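Local coordinates for amidohydrolase (Brucella melitensis biovar Abortus, PDB 4F0L), which is probably a metal-dependent deaminase of the amidohydrolase family that binds an iron(III) ion, at residues 52-57 against 430-435; 17-22 against 27-32. One frame throughout, in Å; residues are numbered along the deposited sequence.

Interaction 1 of 2, residues 52-57 against 430-435; sequences ERQSVV and GVKQVE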
loop_
_atom_site.group_PDB
_atom_site.type_symbol
_atom_site.label_atom_id
_atom_site.label_comp_id
_atom_site.label_asym_id
_atom_site.label_seq_id
_atom_site.Cartn_x
_atom_site.Cartn_y
_atom_site.Cartn_z
ATOM N N GLU B 52 19.038 -26.283 -9.010
ATOM C CA GLU B 52 19.010 -24.840 -9.005
ATOM C C GLU B 52 18.727 -24.347 -7.589
ATOM O O GLU B 52 17.752 -24.761 -6.958
ATOM C CB GLU B 52 17.937 -24.338 -9.936
ATOM C CG GLU B 52 17.932 -22.835 -10.058
ATOM C CD GLU B 52 16.791 -22.366 -10.933
ATOM O OE1 GLU B 52 16.300 -23.173 -11.744
ATOM O OE2 GLU B 52 16.367 -21.223 -10.787
ATOM N N ARG B 53 19.583 -23.471 -7.094
ATOM C CA ARG B 53 19.554 -23.069 -5.691
ATOM C C ARG B 53 18.725 -21.811 -5.460
ATOM O O ARG B 53 18.906 -20.824 -6.149
ATOM C CB ARG B 53 20.981 -22.797 -5.205
ATOM C CG ARG B 53 21.907 -23.960 -5.460
ATOM C CD ARG B 53 22.037 -24.781 -4.218
ATOM N NE ARG B 53 23.075 -24.227 -3.359
ATOM C CZ ARG B 53 24.323 -24.665 -3.324
ATOM N NH1 ARG B 53 24.716 -25.686 -4.097
ATOM N NH2 ARG B 53 25.196 -24.071 -2.511
ATOM N N GLN B 54 17.837 -21.855 -4.481
ATOM C CA GLN B 54 17.052 -20.681 -4.107
ATOM C C GLN B 54 17.101 -20.523 -2.574
ATOM O O GLN B 54 17.325 -21.490 -1.839
ATOM C CB GLN B 54 15.606 -20.835 -4.628
ATOM C CG GLN B 54 15.493 -20.942 -6.140
ATOM C CD GLN B 54 15.690 -19.601 -6.849
ATOM O OE1 GLN B 54 15.438 -18.546 -6.278
ATOM N NE2 GLN B 54 16.105 -19.644 -8.114
ATOM N N SER B 55 16.929 -19.295 -2.102
ATOM C CA SER B 55 16.944 -19.014 -0.674
ATOM C C SER B 55 15.624 -19.303 -0.007
ATOM O O SER B 55 15.609 -20.001 0.996
ATOM C CB SER B 55 17.342 -17.550 -0.413
ATOM O OG SER B 55 18.640 -17.334 -0.953
ATOM N N VAL B 56 14.525 -18.757 -0.544
ATOM C CA VAL B 56 13.227 -18.854 0.093
ATOM C C VAL B 56 12.158 -19.079 -0.966
ATOM O O VAL B 56 12.024 -18.279 -1.871
ATOM C CB VAL B 56 12.874 -17.603 0.888
ATOM C CG1 VAL B 56 11.447 -17.706 1.436
ATOM C CG2 VAL B 56 13.879 -17.382 2.024
ATOM N N VAL B 57 11.426 -20.189 -0.852
ATOM C CA VAL B 57 10.419 -20.616 -1.850
ATOM C C VAL B 57 9.061 -20.767 -1.160
ATOM O O VAL B 57 8.966 -21.312 -0.051
ATOM C CB VAL B 57 10.808 -21.926 -2.557
ATOM C CG1 VAL B 57 9.644 -22.458 -3.401
ATOM C CG2 VAL B 57 12.046 -21.690 -3.424
ATOM N N GLY B 430 6.183 -25.599 -13.905
ATOM C CA GLY B 430 7.579 -25.874 -13.999
ATOM C C GLY B 430 8.362 -24.952 -14.927
ATOM O O GLY B 430 9.573 -25.114 -15.030
ATOM N N VAL B 431 7.723 -23.980 -15.569
ATOM C CA VAL B 431 8.451 -23.073 -16.503
ATOM C C VAL B 431 8.747 -21.763 -15.798
ATOM O O VAL B 431 7.840 -21.119 -15.281
ATOM C CB VAL B 431 7.637 -22.781 -17.792
ATOM C CG1 VAL B 431 8.392 -21.783 -18.699
ATOM C CG2 VAL B 431 7.317 -24.090 -18.524
ATOM N N LYS B 432 10.019 -21.358 -15.767
ATOM C CA LYS B 432 10.389 -20.104 -15.086
ATOM C C LYS B 432 9.961 -18.919 -15.913
ATOM O O LYS B 432 10.592 -18.617 -16.907
ATOM C CB LYS B 432 11.903 -20.022 -14.808
ATOM C CG LYS B 432 12.233 -18.851 -13.885
ATOM C CD LYS B 432 13.719 -18.637 -13.697
ATOM C CE LYS B 432 14.321 -19.635 -12.753
ATOM N NZ LYS B 432 15.763 -19.357 -12.501
ATOM N N GLN B 433 8.865 -18.264 -15.520
ATOM C CA GLN B 433 8.355 -17.163 -16.301
ATOM C C GLN B 433 8.998 -15.830 -15.882
ATOM O O GLN B 433 9.145 -14.960 -16.721
ATOM C CB GLN B 433 6.831 -17.061 -16.234
ATOM C CG GLN B 433 6.093 -18.245 -16.846
ATOM C CD GLN B 433 6.239 -18.299 -18.366
ATOM O OE1 GLN B 433 6.770 -17.369 -18.962
ATOM N NE2 GLN B 433 5.818 -19.400 -18.985
ATOM N N VAL B 434 9.405 -15.715 -14.617
ATOM C CA VAL B 434 9.949 -14.489 -14.064
ATOM C C VAL B 434 11.310 -14.803 -13.479
ATOM O O VAL B 434 11.467 -15.793 -12.753
ATOM C CB VAL B 434 9.008 -13.908 -12.979
ATOM C CG1 VAL B 434 9.640 -12.649 -12.338
ATOM C CG2 VAL B 434 7.623 -13.630 -13.587
ATOM N N GLU B 435 12.294 -13.997 -13.825
ATOM C CA GLU B 435 13.642 -14.148 -13.309
ATOM C C GLU B 435 14.119 -12.804 -12.723
ATOM O O GLU B 435 14.109 -11.806 -13.410
ATOM C CB GLU B 435 14.607 -14.605 -14.381
ATOM C CG GLU B 435 15.973 -14.899 -13.797
ATOM C CD GLU B 435 16.962 -15.316 -14.829
ATOM O OE1 GLU B 435 16.908 -16.489 -15.207
ATOM O OE2 GLU B 435 17.783 -14.465 -15.250
#

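Interaction 2 of 2, residues 17-22 against 27-32; sequences RQALLP and ENVRIG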
loop_
_atom_site.group_PDB
_atom_site.type_symbol
_atom_site.label_atom_id
_atom_site.label_comp_id
_atom_site.label_asym_id
_atom_site.label_seq_id
_atom_site.Cartn_x
_atom_site.Cartn_y
_atom_site.Cartn_z
ATOM N N ARG B 17 16.694 -23.142 0.521
ATOM C CA ARG B 17 17.165 -23.098 1.909
ATOM C C ARG B 17 16.005 -23.116 2.887
ATOM O O ARG B 17 16.097 -23.726 3.910
ATOM C CB ARG B 17 17.989 -21.842 2.189
ATOM C CG ARG B 17 19.442 -21.940 1.845
ATOM C CD ARG B 17 20.253 -20.857 2.553
ATOM N NE ARG B 17 21.647 -20.963 2.138
ATOM C CZ ARG B 17 22.128 -20.583 0.949
ATOM N NH1 ARG B 17 21.323 -20.033 0.022
ATOM N NH2 ARG B 17 23.433 -20.752 0.693
ATOM N N GLN B 18 14.919 -22.416 2.556
ATOM C CA GLN B 18 13.658 -22.524 3.301
ATOM C C GLN B 18 12.513 -22.577 2.312
ATOM O O GLN B 18 12.529 -21.882 1.310
ATOM C CB GLN B 18 13.432 -21.313 4.215
ATOM C CG GLN B 18 14.518 -21.017 5.235
ATOM C CD GLN B 18 14.228 -19.769 6.034
ATOM O OE1 GLN B 18 13.409 -19.783 6.950
ATOM N NE2 GLN B 18 14.906 -18.670 5.691
ATOM N N ALA B 19 11.506 -23.368 2.625
ATOM C CA ALA B 19 10.318 -23.446 1.804
ATOM C C ALA B 19 9.128 -23.617 2.706
ATOM O O ALA B 19 9.192 -24.320 3.710
ATOM C CB ALA B 19 10.412 -24.583 0.818
ATOM N N LEU B 20 8.039 -22.931 2.371
ATOM C CA LEU B 20 6.854 -22.947 3.204
ATOM C C LEU B 20 5.908 -24.018 2.704
ATOM O O LEU B 20 5.150 -23.811 1.750
ATOM C CB LEU B 20 6.189 -21.550 3.244
ATOM C CG LEU B 20 4.853 -21.470 4.019
ATOM C CD1 LEU B 20 4.921 -22.085 5.430
ATOM C CD2 LEU B 20 4.341 -20.049 4.091
ATOM N N LEU B 21 5.929 -25.170 3.363
ATOM C CA LEU B 21 5.107 -26.288 2.972
ATOM C C LEU B 21 3.776 -26.232 3.719
ATOM O O LEU B 21 3.631 -25.447 4.671
ATOM C CB LEU B 21 5.848 -27.590 3.263
ATOM C CG LEU B 21 7.216 -27.757 2.620
ATOM C CD1 LEU B 21 7.839 -29.112 2.995
ATOM C CD2 LEU B 21 7.066 -27.640 1.101
ATOM N N PRO B 22 2.789 -27.066 3.315
ATOM C CA PRO B 22 1.466 -26.945 3.970
ATOM C C PRO B 22 1.490 -27.222 5.461
ATOM O O PRO B 22 0.659 -26.682 6.191
ATOM C CB PRO B 22 0.610 -27.989 3.240
ATOM C CG PRO B 22 1.242 -28.103 1.895
ATOM C CD PRO B 22 2.726 -27.930 2.127
ATOM N N GLU B 27 13.466 -26.605 6.092
ATOM C CA GLU B 27 14.760 -26.171 5.604
ATOM C C GLU B 27 15.398 -27.200 4.688
ATOM O O GLU B 27 15.183 -28.419 4.835
ATOM C CB GLU B 27 15.691 -25.904 6.794
ATOM C CG GLU B 27 15.227 -24.752 7.669
ATOM C CD GLU B 27 16.215 -24.498 8.784
ATOM O OE1 GLU B 27 15.997 -25.010 9.905
ATOM O OE2 GLU B 27 17.245 -23.861 8.520
ATOM N N ASN B 28 16.198 -26.695 3.757
ATOM C CA ASN B 28 16.965 -27.509 2.852
ATOM C C ASN B 28 16.042 -28.466 2.081
ATOM O O ASN B 28 16.179 -29.686 2.154
ATOM C CB ASN B 28 18.090 -28.251 3.613
ATOM C CG ASN B 28 19.234 -27.319 3.974
ATOM O OD1 ASN B 28 19.599 -26.467 3.188
ATOM N ND2 ASN B 28 19.775 -27.448 5.177
ATOM N N VAL B 29 15.117 -27.865 1.343
ATOM C CA VAL B 29 14.009 -28.570 0.699
ATOM C C VAL B 29 14.336 -28.765 -0.779
ATOM O O VAL B 29 14.608 -27.798 -1.507
ATOM C CB VAL B 29 12.693 -27.754 0.858
ATOM C CG1 VAL B 29 11.475 -28.464 0.249
ATOM C CG2 VAL B 29 12.410 -27.477 2.340
ATOM N N ARG B 30 14.346 -30.021 -1.226
ATOM C CA ARG B 30 14.581 -30.324 -2.621
ATOM C C ARG B 30 13.235 -30.571 -3.308
ATOM O O ARG B 30 12.498 -31.460 -2.912
ATOM C CB ARG B 30 15.460 -31.551 -2.712
ATOM C CG ARG B 30 16.193 -31.681 -3.990
ATOM C CD ARG B 30 17.403 -32.604 -3.806
ATOM N NE ARG B 30 17.998 -32.756 -5.118
ATOM C CZ ARG B 30 18.037 -33.872 -5.834
ATOM N NH1 ARG B 30 17.552 -35.005 -5.367
ATOM N NH2 ARG B 30 18.592 -33.847 -7.034
ATOM N N ILE B 31 12.888 -29.738 -4.290
ATOM C CA ILE B 31 11.611 -29.867 -4.984
ATOM C C ILE B 31 11.890 -30.406 -6.369
ATOM O O ILE B 31 12.598 -29.768 -7.146
ATOM C CB ILE B 31 10.892 -28.523 -5.120
ATOM C CG1 ILE B 31 10.711 -27.856 -3.754
ATOM C CG2 ILE B 31 9.541 -28.711 -5.779
ATOM C CD1 ILE B 31 10.228 -26.423 -3.882
ATOM N N GLY B 32 11.350 -31.591 -6.673
ATOM C CA GLY B 32 11.532 -32.188 -8.005
ATOM C C GLY B 32 10.346 -31.823 -8.888
ATOM O O GLY B 32 9.222 -31.819 -8.411
#

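Interaction 1 of 2, residues 52-57 against 430-435
Glu52 and Lys432 reach toward each other from opposite directions and close a salt bridge that joins two sheets of this TIM-barrel-clan amidohydrolase: the small N-terminal sheet, where 52-54 is an edge strand, and the larger mixed sheet that holds 56-66 and 431-435. The backbones stay far apart, with the CA atoms of Glu52 and Lys432 11.6 Å from each other, and long side chains span the distance. Glu52 does so fully stretched, its CG anti to the backbone N (chi1 -175°) and the chain straight beyond, which carries the carboxylate well off the strand. Lys432 leaves its strand in the same extended way but bends at chi3 (-77°), and the bend brings the ammonium round to one oxygen of the carboxylate. Lys432 NZ meets Glu52 OE2 on its syn side, 33° out of the carboxylate plane, while Glu52 OE1 stays 3.9 Å from Lys432 NZ. The CE of Lys432 follows closely behind, 3.3 Å from Glu52 OE2. Lys432 has a second acidic partner in Asp425 on the neighbouring strand 422-428, so its positive charge is shared by two carboxylates, which probably steadies the protonated form. Trp427 of that strand touches Glu52, Gln54 and Lys432 alike. Gln54 comes in from Glu52's own strand; its OE1 is taken by Ser397, and its NE2 bonds to Asp425 as well as weakly to Glu52 OE2. At the centre of this surface contact, Glu52 OE2 lies 2.6 Å from Lys432 NZ and 3.1 Å from Gln54 NE2.

Interaction 2 of 2, residues 17-22 against 27-32
The backbone joins Arg17 to Asn28 by one hydrogen bond, from Asn28 N to Arg17 O, 3.0 Å long and fairly straight at 166°. The same oxygen also takes a CA-H...O contact from Glu27, whose CA is 3.3 Å from Arg17 O, so two consecutive residues of 27-32 close on one carbonyl. Beside this point Gln18 and Glu27 form an antiparallel non-hydrogen-bonded pair, with CA atoms 4.5 Å apart and both side chains on the same face of the sheet. Glu27 CG lies beside its backbone N, and the aliphatic start of the chain rests against the carbonyl, CB of Glu27 being 3.6 Å from Arg17 O. The amide of Gln18 turns elsewhere, its NE2 bonding to Ala406 O.

The apolar part is small and buried. Ala19 CB points at the valine side chain of the other segment and sits 3.8 Å from Val29 CG2, with CB and CG1 of Val29 scarcely farther off. With CG1 anti to the backbone N (chi1 -178°), Val29 offers both methyls to the alanine. Ile41 of strand 37-42 touches Val29 and also Leu21, extending this apolar patch beyond the two segments.

At 17-18 the chain leaves the four-stranded N-terminal sheet for the two-stranded 19-21/24-26 hairpin, and at 27-28 it returns to that sheet. The returning corner is a G1 beta bulge, in which Asn28, with positive phi (56°), and Val29 both face Ala16.

How the interactions relate
Interaction 2 comes first along the chain, closing before interaction 1 opens, and their centres lie about 12 Å apart on the same side of the chain's centre. Both reach the four-stranded N-terminal sheet, where strand 12-16 lies between 29-34 and 52-54. They meet directly through the backbone: Gln54 O is 2.9 Å from Arg17 N and Ser55 O is 3.0 Å from Gln18 N, both probable hydrogen bonds. Thus the corner at 17-18 runs beside the corner at 55, where the chain passes into strand 56-66 of the large sheet. Interaction 1 then ties this N-terminal region to strand 431-435, late in the sequence. Both contacts lie away from the iron site.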